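Local coordinates for protein glucose-1-phosphate thymidylyltransferase (Bacillus anthracis, PDB 4ECM) that catalyses the transfer of a thymidylyl group to glucose-1-phosphate, giving dTDP-glucose and pyrophosphate, in the pathway to dTDP-L-rhamnose, at residues 45-50 against 55-60; 61-66 against 260-265; 241-244 against 248-251. One frame throughout, in Å; residues are numbered along the deposited sequence.

Contact 1 (45-50 against 55-60); sequences TNKHLL and YPMIYH. With DAU (2'deoxy-thymidine-5'-diphospho-alpha-D-glucose), chain B; POP (pyrophosphate 2-), chain C.
M57 lies across K47 and H48 and has the largest share of this contact. Its CB sits near two carbonyl oxygens, 3.6 Å from H48 O and 3.5 Å from L50 O. CG is anti to the backbone N (chi1 -178°), which sends the chain out along the 3-10 turn 47-49. SD passes H48 CD2 at 3.9 Å, approaching the imidazole obliquely. A bend at chi3 (-54°) turns the methyl back, and CE rests 3.3 Å from K47 O and against K47 CG. I58 N donates to H48 O, and M57 N donates to L50 O at 2.7 Å. These bonds join the start of helix 57-67 to the later part of the long loop after strand 25-30, which in this nucleotidyltransferase also carries G35, S36 and R37 of the pyrophosphate site. K47 and H48 reach the ligands. H48 NE2 shares a 2.5 Å hydrogen bond with the dTDP-glucose O3', at the ring edge. N46 OD1 accepts from H48 N, an Asx turn, and from H48 ND1, both on one face. K47 NZ bonds pyrophosphate O4, though improbably close, and salt-bridges D132. Further along the loop, L49 CD2 lies alongside I58 CG2 at 3.8 Å.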
loop_
_atom_site.group_PDB
_atom_site.type_symbol
_atom_site.label_atom_id
_atom_site.label_comp_id
_atom_site.label_asym_id
_atom_site.label_seq_id
_atom_site.Cartn_x
_atom_site.Cartn_y
_atom_site.Cartn_z
ATOM N N THR A 45 8.251 -1.662 5.984
ATOM C CA THR A 45 8.021 -3.067 5.658
ATOM C C THR A 45 7.270 -3.980 6.630
ATOM O O THR A 45 6.086 -4.251 6.442
ATOM C CB THR A 45 9.364 -3.719 5.272
ATOM O OG1 THR A 45 9.895 -3.043 4.120
ATOM C CG2 THR A 45 9.183 -5.207 4.963
ATOM N N ASN A 46 7.988 -4.473 7.627
ATOM C CA ASN A 46 7.502 -5.469 8.591
ATOM C C ASN A 46 8.643 -6.471 8.644
ATOM O O ASN A 46 9.083 -6.965 7.610
ATOM C CB ASN A 46 6.197 -6.142 8.167
ATOM C CG ASN A 46 5.725 -7.200 9.180
ATOM O OD1 ASN A 46 6.169 -8.350 9.160
ATOM N ND2 ASN A 46 4.806 -6.809 10.053
ATOM N N LYS A 47 9.143 -6.740 9.841
ATOM C CA LYS A 47 10.337 -7.575 10.006
ATOM C C LYS A 47 10.300 -8.909 9.272
ATOM O O LYS A 47 11.264 -9.280 8.640
ATOM C CB LYS A 47 10.571 -7.814 11.504
ATOM C CG LYS A 47 11.587 -8.886 11.821
ATOM C CD LYS A 47 11.927 -8.972 13.308
ATOM C CE LYS A 47 10.751 -9.298 14.177
ATOM N NZ LYS A 47 11.189 -9.699 15.560
ATOM N N HIS A 48 9.147 -9.569 9.299
ATOM C CA HIS A 48 8.995 -10.887 8.735
ATOM C C HIS A 48 8.941 -10.920 7.224
ATOM O O HIS A 48 8.806 -11.987 6.653
ATOM C CB HIS A 48 7.783 -11.575 9.361
ATOM C CG HIS A 48 7.768 -11.459 10.849
ATOM N ND1 HIS A 48 7.042 -10.491 11.510
ATOM C CD2 HIS A 48 8.470 -12.121 11.800
ATOM C CE1 HIS A 48 7.273 -10.591 12.808
ATOM N NE2 HIS A 48 8.129 -11.578 13.009
ATOM N N LEU A 49 9.035 -9.761 6.586
ATOM C CA LEU A 49 9.098 -9.704 5.147
ATOM C C LEU A 49 10.502 -9.269 4.702
ATOM O O LEU A 49 10.751 -9.101 3.505
ATOM C CB LEU A 49 8.037 -8.772 4.575
ATOM C CG LEU A 49 6.599 -9.160 4.911
ATOM C CD1 LEU A 49 5.612 -8.156 4.263
ATOM C CD2 LEU A 49 6.287 -10.615 4.473
ATOM N N LEU A 50 11.416 -9.100 5.662
ATOM C CA LEU A 50 12.805 -8.772 5.344
ATOM C C LEU A 50 13.526 -10.038 4.863
ATOM O O LEU A 50 13.174 -11.157 5.241
ATOM C CB LEU A 50 13.528 -8.207 6.567
ATOM C CG LEU A 50 13.001 -6.882 7.134
ATOM C CD1 LEU A 50 13.852 -6.458 8.348
ATOM C CD2 LEU A 50 12.997 -5.783 6.074
ATOM N N TYR A 55 14.935 -15.586 0.506
ATOM C CA TYR A 55 13.502 -15.530 0.709
ATOM C C TYR A 55 13.171 -14.535 1.811
ATOM O O TYR A 55 14.017 -14.231 2.656
ATOM C CB TYR A 55 12.944 -16.899 1.113
ATOM C CG TYR A 55 13.287 -17.991 0.136
ATOM C CD1 TYR A 55 12.615 -18.102 -1.070
ATOM C CD2 TYR A 55 14.300 -18.890 0.403
ATOM C CE1 TYR A 55 12.929 -19.084 -1.973
ATOM C CE2 TYR A 55 14.616 -19.874 -0.488
ATOM C CZ TYR A 55 13.925 -19.973 -1.681
ATOM O OH TYR A 55 14.245 -20.972 -2.584
ATOM N N PRO A 56 11.941 -14.006 1.800
ATOM C CA PRO A 56 11.475 -13.196 2.914
ATOM C C PRO A 56 11.455 -14.077 4.149
ATOM O O PRO A 56 11.145 -15.255 4.045
ATOM C CB PRO A 56 10.049 -12.834 2.531
ATOM C CG PRO A 56 9.931 -13.097 1.125
ATOM C CD PRO A 56 10.956 -14.089 0.722
ATOM N N MET A 57 11.774 -13.508 5.298
ATOM C CA MET A 57 11.863 -14.250 6.547
ATOM C C MET A 57 10.692 -15.208 6.790
ATOM O O MET A 57 10.901 -16.341 7.193
ATOM C CB MET A 57 11.965 -13.256 7.706
ATOM C CG MET A 57 12.117 -13.861 9.101
ATOM S SD MET A 57 12.127 -12.600 10.413
ATOM C CE MET A 57 13.448 -11.464 9.886
ATOM N N ILE A 58 9.473 -14.756 6.521
ATOM C CA ILE A 58 8.282 -15.559 6.823
ATOM C C ILE A 58 8.154 -16.836 5.994
ATOM O O ILE A 58 7.495 -17.787 6.429
ATOM C CB ILE A 58 6.990 -14.690 6.769
ATOM C CG1 ILE A 58 5.837 -15.376 7.515
ATOM C CG2 ILE A 58 6.627 -14.309 5.346
ATOM C CD1 ILE A 58 4.653 -14.471 7.700
ATOM N N TYR A 59 8.786 -16.876 4.816
ATOM C CA TYR A 59 8.728 -18.077 3.977
ATOM C C TYR A 59 9.312 -19.282 4.694
ATOM O O TYR A 59 8.879 -20.398 4.462
ATOM C CB TYR A 59 9.487 -17.901 2.660
ATOM C CG TYR A 59 8.725 -17.271 1.513
ATOM C CD1 TYR A 59 7.706 -16.354 1.731
ATOM C CD2 TYR A 59 9.096 -17.531 0.190
ATOM C CE1 TYR A 59 7.037 -15.754 0.665
ATOM C CE2 TYR A 59 8.436 -16.931 -0.878
ATOM C CZ TYR A 59 7.411 -16.042 -0.629
ATOM O OH TYR A 59 6.750 -15.458 -1.674
ATOM N N HIS A 60 10.304 -19.057 5.542
ATOM C CA HIS A 60 10.957 -20.154 6.254
ATOM C C HIS A 60 9.964 -20.893 7.153
ATOM O O HIS A 60 9.935 -22.113 7.151
ATOM C CB HIS A 60 12.174 -19.665 7.053
ATOM C CG HIS A 60 13.275 -19.131 6.193
ATOM N ND1 HIS A 60 14.369 -19.885 5.831
ATOM C CD2 HIS A 60 13.421 -17.934 5.571
ATOM C CE1 HIS A 60 15.159 -19.166 5.049
ATOM N NE2 HIS A 60 14.601 -17.981 4.865
HETATM O O6 DAU B . 13.138 -16.165 20.042
HETATM C C6 DAU B . 12.855 -17.030 21.143
HETATM C C5 DAU B . 12.272 -16.222 22.293
HETATM O O5 DAU B . 11.126 -15.538 21.793
HETATM C C4 DAU B . 11.899 -17.113 23.483
HETATM O O4 DAU B . 13.055 -17.729 24.036
HETATM C C3 DAU B . 11.188 -16.334 24.587
HETATM O O3 DAU B . 10.761 -17.262 25.608
HETATM C C2 DAU B . 9.991 -15.605 23.966
HETATM O O2 DAU B . 9.340 -14.764 24.936
HETATM C C1 DAU B . 10.418 -14.764 22.770
HETATM O O1 DAU B . 11.238 -13.693 23.225
HETATM P P2 DAU B . 11.403 -12.348 22.348
HETATM O O3P DAU B . 12.331 -12.582 21.180
HETATM O O4P DAU B . 11.657 -11.231 23.321
HETATM O OPP DAU B . 9.926 -12.176 21.712
HETATM P P DAU B . 9.559 -10.970 20.714
HETATM O O1P DAU B . 10.780 -10.608 19.904
HETATM O O2P DAU B . 8.834 -9.934 21.494
HETATM O "O5'" DAU B . 8.522 -11.669 19.694
HETATM C "C5'" DAU B . 9.000 -12.622 18.768
HETATM C "C4'" DAU B . 8.047 -12.899 17.606
HETATM O "O4'" DAU B . 6.677 -13.009 17.988
HETATM C "C3'" DAU B . 8.138 -11.867 16.503
HETATM O "O3'" DAU B . 8.400 -12.608 15.308
HETATM C "C2'" DAU B . 6.782 -11.206 16.440
HETATM C "C1'" DAU B . 5.870 -12.150 17.210
HETATM N N11 DAU B . 4.985 -11.524 18.207
HETATM C C61 DAU B . 5.580 -10.767 19.248
HETATM C C51 DAU B . 4.826 -9.891 20.003
HETATM C C5A DAU B . 5.451 -9.173 21.180
HETATM C C21 DAU B . 3.669 -11.205 17.823
HETATM O O21 DAU B . 3.131 -11.868 16.788
HETATM N N31 DAU B . 2.898 -10.354 18.544
HETATM C C41 DAU B . 3.411 -9.682 19.606
HETATM O O41 DAU B . 2.634 -8.821 20.303
HETATM P P1 POP C . 10.531 -5.365 18.444
HETATM O O1 POP C . 9.850 -4.163 19.048
HETATM O O2 POP C . 11.778 -4.967 17.700
HETATM O O3 POP C . 10.899 -6.294 19.568
HETATM O O POP C . 9.496 -6.077 17.420
HETATM P P2 POP C . 9.171 -7.666 17.465
HETATM O O4 POP C . 10.477 -8.425 17.516
HETATM O O5 POP C . 8.429 -8.058 16.212
HETATM O O6 POP C . 8.353 -8.027 18.699
#

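Contact 2 (61-66 against 260-265)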
loop_
_atom_site.group_PDB
_atom_site.type_symbol
_atom_site.label_atom_id
_atom_site.label_comp_id
_atom_site.label_asym_id
_atom_site.label_seq_id
_atom_site.Cartn_x
_atom_site.Cartn_y
_atom_site.Cartn_z
ATOM N N ALA A 61 9.135 -20.143 7.871
ATOM C CA ALA A 61 8.152 -20.724 8.773
ATOM C C ALA A 61 7.091 -21.496 7.992
ATOM O O ALA A 61 6.672 -22.602 8.391
ATOM C CB ALA A 61 7.527 -19.641 9.627
ATOM N N VAL A 62 6.674 -20.928 6.867
ATOM C CA VAL A 62 5.690 -21.573 6.000
ATOM C C VAL A 62 6.244 -22.928 5.500
ATOM O O VAL A 62 5.574 -23.949 5.594
ATOM C CB VAL A 62 5.313 -20.664 4.805
ATOM C CG1 VAL A 62 4.418 -21.407 3.807
ATOM C CG2 VAL A 62 4.634 -19.346 5.304
ATOM N N TYR A 63 7.487 -22.930 5.016
ATOM C CA TYR A 63 8.094 -24.144 4.497
ATOM C C TYR A 63 8.251 -25.196 5.613
ATOM O O TYR A 63 8.040 -26.378 5.364
ATOM C CB TYR A 63 9.445 -23.833 3.852
ATOM C CG TYR A 63 10.021 -24.972 3.004
ATOM C CD1 TYR A 63 9.628 -25.134 1.674
ATOM C CD2 TYR A 63 10.962 -25.858 3.520
ATOM C CE1 TYR A 63 10.143 -26.152 0.891
ATOM C CE2 TYR A 63 11.484 -26.890 2.745
ATOM C CZ TYR A 63 11.072 -27.028 1.431
ATOM O OH TYR A 63 11.574 -28.030 0.637
ATOM N N LYS A 64 8.625 -24.770 6.831
ATOM C CA LYS A 64 8.754 -25.710 7.944
ATOM C C LYS A 64 7.449 -26.463 8.184
ATOM O O LYS A 64 7.448 -27.675 8.384
ATOM C CB LYS A 64 9.140 -25.004 9.248
ATOM C CG LYS A 64 10.548 -24.505 9.332
ATOM C CD LYS A 64 11.582 -25.641 9.321
ATOM C CE LYS A 64 12.979 -25.052 9.372
ATOM N NZ LYS A 64 14.026 -26.031 9.092
ATOM N N LEU A 65 6.343 -25.728 8.192
ATOM C CA LEU A 65 5.030 -26.324 8.417
ATOM C C LEU A 65 4.618 -27.193 7.224
ATOM O O LEU A 65 4.175 -28.335 7.385
ATOM C CB LEU A 65 3.995 -25.237 8.710
ATOM C CG LEU A 65 4.195 -24.481 10.031
ATOM C CD1 LEU A 65 3.378 -23.189 10.076
ATOM C CD2 LEU A 65 3.885 -25.390 11.245
ATOM N N LYS A 66 4.801 -26.679 6.023
ATOM C CA LYS A 66 4.430 -27.438 4.845
ATOM C C LYS A 66 5.153 -28.790 4.798
ATOM O O LYS A 66 4.538 -29.810 4.494
ATOM C CB LYS A 66 4.753 -26.690 3.569
ATOM C CG LYS A 66 4.288 -27.461 2.330
ATOM C CD LYS A 66 4.833 -26.870 1.078
ATOM C CE LYS A 66 4.327 -27.628 -0.149
ATOM N NZ LYS A 66 4.920 -27.070 -1.394
ATOM N N ILE A 260 19.734 -22.313 1.557
ATOM C CA ILE A 260 18.384 -22.833 1.716
ATOM C C ILE A 260 17.612 -22.588 0.419
ATOM O O ILE A 260 17.517 -21.453 -0.059
ATOM C CB ILE A 260 17.664 -22.218 2.929
ATOM C CG1 ILE A 260 18.313 -22.717 4.234
ATOM C CG2 ILE A 260 16.166 -22.584 2.918
ATOM C CD1 ILE A 260 17.839 -21.981 5.474
ATOM N N ASN A 261 17.057 -23.671 -0.124
ATOM C CA ASN A 261 16.309 -23.652 -1.375
ATOM C C ASN A 261 14.930 -24.281 -1.172
ATOM O O ASN A 261 14.828 -25.432 -0.737
ATOM C CB ASN A 261 17.083 -24.459 -2.424
ATOM C CG ASN A 261 16.454 -24.402 -3.807
ATOM O OD1 ASN A 261 15.575 -23.576 -4.087
ATOM N ND2 ASN A 261 16.933 -25.269 -4.700
ATOM N N PHE A 262 13.876 -23.543 -1.498
ATOM C CA PHE A 262 12.526 -24.054 -1.318
ATOM C C PHE A 262 11.890 -24.553 -2.611
ATOM O O PHE A 262 10.703 -24.891 -2.632
ATOM C CB PHE A 262 11.615 -22.996 -0.663
ATOM C CG PHE A 262 12.040 -22.588 0.717
ATOM C CD1 PHE A 262 12.493 -23.517 1.623
ATOM C CD2 PHE A 262 11.935 -21.274 1.122
ATOM C CE1 PHE A 262 12.877 -23.139 2.896
ATOM C CE2 PHE A 262 12.312 -20.889 2.388
ATOM C CZ PHE A 262 12.777 -21.828 3.280
ATOM N N GLY A 263 12.645 -24.590 -3.692
ATOM C CA GLY A 263 12.088 -25.076 -4.946
ATOM C C GLY A 263 11.237 -24.043 -5.656
ATOM O O GLY A 263 10.997 -22.939 -5.136
ATOM N N LYS A 264 10.741 -24.426 -6.828
ATOM C CA LYS A 264 10.013 -23.500 -7.694
ATOM C C LYS A 264 8.678 -22.989 -7.184
ATOM O O LYS A 264 8.219 -21.966 -7.675
ATOM C CB LYS A 264 9.855 -24.059 -9.113
ATOM C CG LYS A 264 8.995 -25.290 -9.239
ATOM C CD LYS A 264 8.700 -25.571 -10.721
ATOM C CE LYS A 264 7.883 -26.846 -10.916
ATOM N NZ LYS A 264 7.511 -27.053 -12.351
ATOM N N GLN A 265 8.047 -23.664 -6.224
ATOM C CA GLN A 265 6.786 -23.131 -5.685
ATOM C C GLN A 265 6.991 -21.805 -4.936
ATOM O O GLN A 265 6.102 -20.951 -4.939
ATOM C CB GLN A 265 6.061 -24.127 -4.775
ATOM C CG GLN A 265 5.235 -25.167 -5.529
ATOM C CD GLN A 265 4.284 -25.907 -4.612
ATOM O OE1 GLN A 265 4.696 -26.445 -3.589
ATOM N NE2 GLN A 265 3.003 -25.946 -4.978
HETATM O O HOH W 1 14.308 -28.224 1.060
#
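Y63 OH bonds a water at 2.8 Å, and that water gives a weak second bond to N261 O at 3.4 Å. The water thus links the tyrosine tip only weakly to the backbone just ahead of F262, whose ring covers one face of the Y63 ring. The two rings form an offset stack. Their centroids are 4.2 Å apart and their planes are inclined at 28°. CG of Y63 is anti to the backbone N (chi1 -167°), which carries the ring off the helix toward the 260-265 segment. Y63 CB adds a CH-pi contact, 3.9 Å from the F262 ring centroid and over its face. The tail is shaped by an Asx turn. Here G263 N donates to N261 OD1 at 3.1 Å in a nearly straight bond, coming from above the carbonyl plane. F262 is also held by Y55 and H60: its backbone N bonds Y55 OH, and its ring meets Y55 and, edge-to-face, H60. F266 reaches both Y63 and F262. A61 and L65 of helix 57-67 pack on strands 25-30 and 125-130. The arrangement is an aromatic cluster through which the C-terminal tail packs on a helix flanking the central sheet of the nucleotidyltransferase fold.

Contact 3 (241-244 against 248-251)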
loop_
_atom_site.group_PDB
_atom_site.type_symbol
_atom_site.label_atom_id
_atom_site.label_comp_id
_atom_site.label_asym_id
_atom_site.label_seq_id
_atom_site.Cartn_x
_atom_site.Cartn_y
_atom_site.Cartn_z
ATOM N N TRP A 241 20.076 -22.718 15.098
ATOM C CA TRP A 241 18.895 -21.940 15.388
ATOM C C TRP A 241 19.286 -20.519 15.733
ATOM O O TRP A 241 20.278 -20.278 16.428
ATOM C CB TRP A 241 18.156 -22.521 16.590
ATOM C CG TRP A 241 17.035 -21.646 17.104
ATOM C CD1 TRP A 241 15.753 -21.604 16.644
ATOM C CD2 TRP A 241 17.100 -20.698 18.174
ATOM N NE1 TRP A 241 15.014 -20.689 17.354
ATOM C CE2 TRP A 241 15.811 -20.123 18.304
ATOM C CE3 TRP A 241 18.110 -20.297 19.053
ATOM C CZ2 TRP A 241 15.517 -19.147 19.246
ATOM C CZ3 TRP A 241 17.811 -19.333 20.012
ATOM C CH2 TRP A 241 16.523 -18.766 20.095
ATOM N N THR A 242 18.494 -19.575 15.265
ATOM C CA THR A 242 18.722 -18.201 15.623
ATOM C C THR A 242 17.442 -17.403 15.542
ATOM O O THR A 242 16.518 -17.736 14.782
ATOM C CB THR A 242 19.715 -17.504 14.682
ATOM O OG1 THR A 242 19.988 -16.185 15.185
ATOM C CG2 THR A 242 19.136 -17.392 13.249
ATOM N N ASP A 243 17.353 -16.380 16.372
ATOM C CA ASP A 243 16.274 -15.457 16.243
ATOM C C ASP A 243 16.777 -14.511 15.153
ATOM O O ASP A 243 17.952 -14.541 14.736
ATOM C CB ASP A 243 16.045 -14.651 17.514
ATOM C CG ASP A 243 17.173 -13.669 17.775
ATOM O OD1 ASP A 243 18.268 -14.129 18.105
ATOM O OD2 ASP A 243 16.962 -12.452 17.654
ATOM N N ALA A 244 15.892 -13.695 14.646
ATOM C CA ALA A 244 16.302 -12.690 13.652
ATOM C C ALA A 244 15.765 -11.314 13.975
ATOM O O ALA A 244 15.496 -10.546 13.072
ATOM C CB ALA A 244 15.862 -13.123 12.263
ATOM N N VAL A 248 22.426 -7.828 14.433
ATOM C CA VAL A 248 23.446 -8.871 14.404
ATOM C C VAL A 248 22.846 -10.266 14.146
ATOM O O VAL A 248 23.384 -11.042 13.352
ATOM C CB VAL A 248 24.284 -8.882 15.713
ATOM C CG1 VAL A 248 25.237 -10.084 15.745
ATOM C CG2 VAL A 248 25.061 -7.572 15.860
ATOM N N SER A 249 21.726 -10.570 14.791
ATOM C CA SER A 249 21.103 -11.893 14.632
ATOM C C SER A 249 20.401 -12.032 13.272
ATOM O O SER A 249 20.364 -13.128 12.692
ATOM C CB SER A 249 20.194 -12.232 15.822
ATOM O OG SER A 249 19.047 -11.396 15.893
ATOM N N LEU A 250 19.871 -10.924 12.749
ATOM C CA LEU A 250 19.273 -10.934 11.407
ATOM C C LEU A 250 20.368 -11.233 10.379
ATOM O O LEU A 250 20.179 -12.018 9.451
ATOM C CB LEU A 250 18.600 -9.586 11.088
ATOM C CG LEU A 250 18.113 -9.365 9.654
ATOM C CD1 LEU A 250 17.016 -10.373 9.267
ATOM C CD2 LEU A 250 17.612 -7.931 9.487
ATOM N N GLN A 251 21.507 -10.578 10.533
ATOM C CA GLN A 251 22.646 -10.812 9.631
ATOM C C GLN A 251 23.147 -12.247 9.742
ATOM O O GLN A 251 23.505 -12.865 8.735
ATOM C CB GLN A 251 23.766 -9.832 9.912
ATOM C CG GLN A 251 23.409 -8.385 9.579
ATOM C CD GLN A 251 23.059 -8.185 8.120
ATOM O OE1 GLN A 251 23.586 -8.874 7.240
ATOM N NE2 GLN A 251 22.175 -7.221 7.849
#
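D243 and S249 meet where strand 241-243 runs through a short turn into helix 247-256. This is a strand-turn-helix connection at the edge of the dTDP-glucose pocket of the nucleotidyltransferase fold. The strand pairs with 133-135, and W241 touches the ligand. The close part of the contact is around S249. Its CB lies 3.4 Å from D243 O and 3.5 Å from D243 OD1. With chi1 at 67° the hydroxyl is turned back over the backbone, toward the carboxylate, and OG comes within 2.9 Å of D243 OD2. The hydroxyl also bonds T246 OG1, and its proton could serve either acceptor. The carboxylate has several partners: R165 makes a salt bridge to OD1, and G245 N donates to OD2. This probably limits how the group can turn, with its side chain only about 4 Å from the dTDP-glucose. The L250 side is looser. L250 CB is 3.8 Å from A244 O, and the methyl groups A244 CB and L250 CD1 only touch, at 4.2 Å. The touching residues are all buried. The solvent side starts beyond them at V248, while Q251 is turned to the second subunit, where its NE2 bonds N254 OD1 of that chain. Back on the strand, T242 OG1 donates to D243 O at 2.7 Å, in the carbonyl plane and on a lone pair.

From the N terminus, contact 1 comes first and closes a four-residue loop, 51-54, within the hairpin of strands 51-52 and 55-56. It is complete before contact 2 opens on the next turns of helix 57-67. Contact 2 closes the longest loop, of 193 residues, and brings the C-terminal tail back to that helix. Contact 3 is nested inside it and closes a turn of only three residues. No loops cross. Contact 1 touches both others. Its Y55 OH probably bonds F262 N of contact 2, and its M57 CE touches A244 CB and L250 CD1 of contact 3. Contacts 2 and 3 do not touch. Helix 57-67 is thus tied to the ligand loop, to helix 247-256 and to the tail.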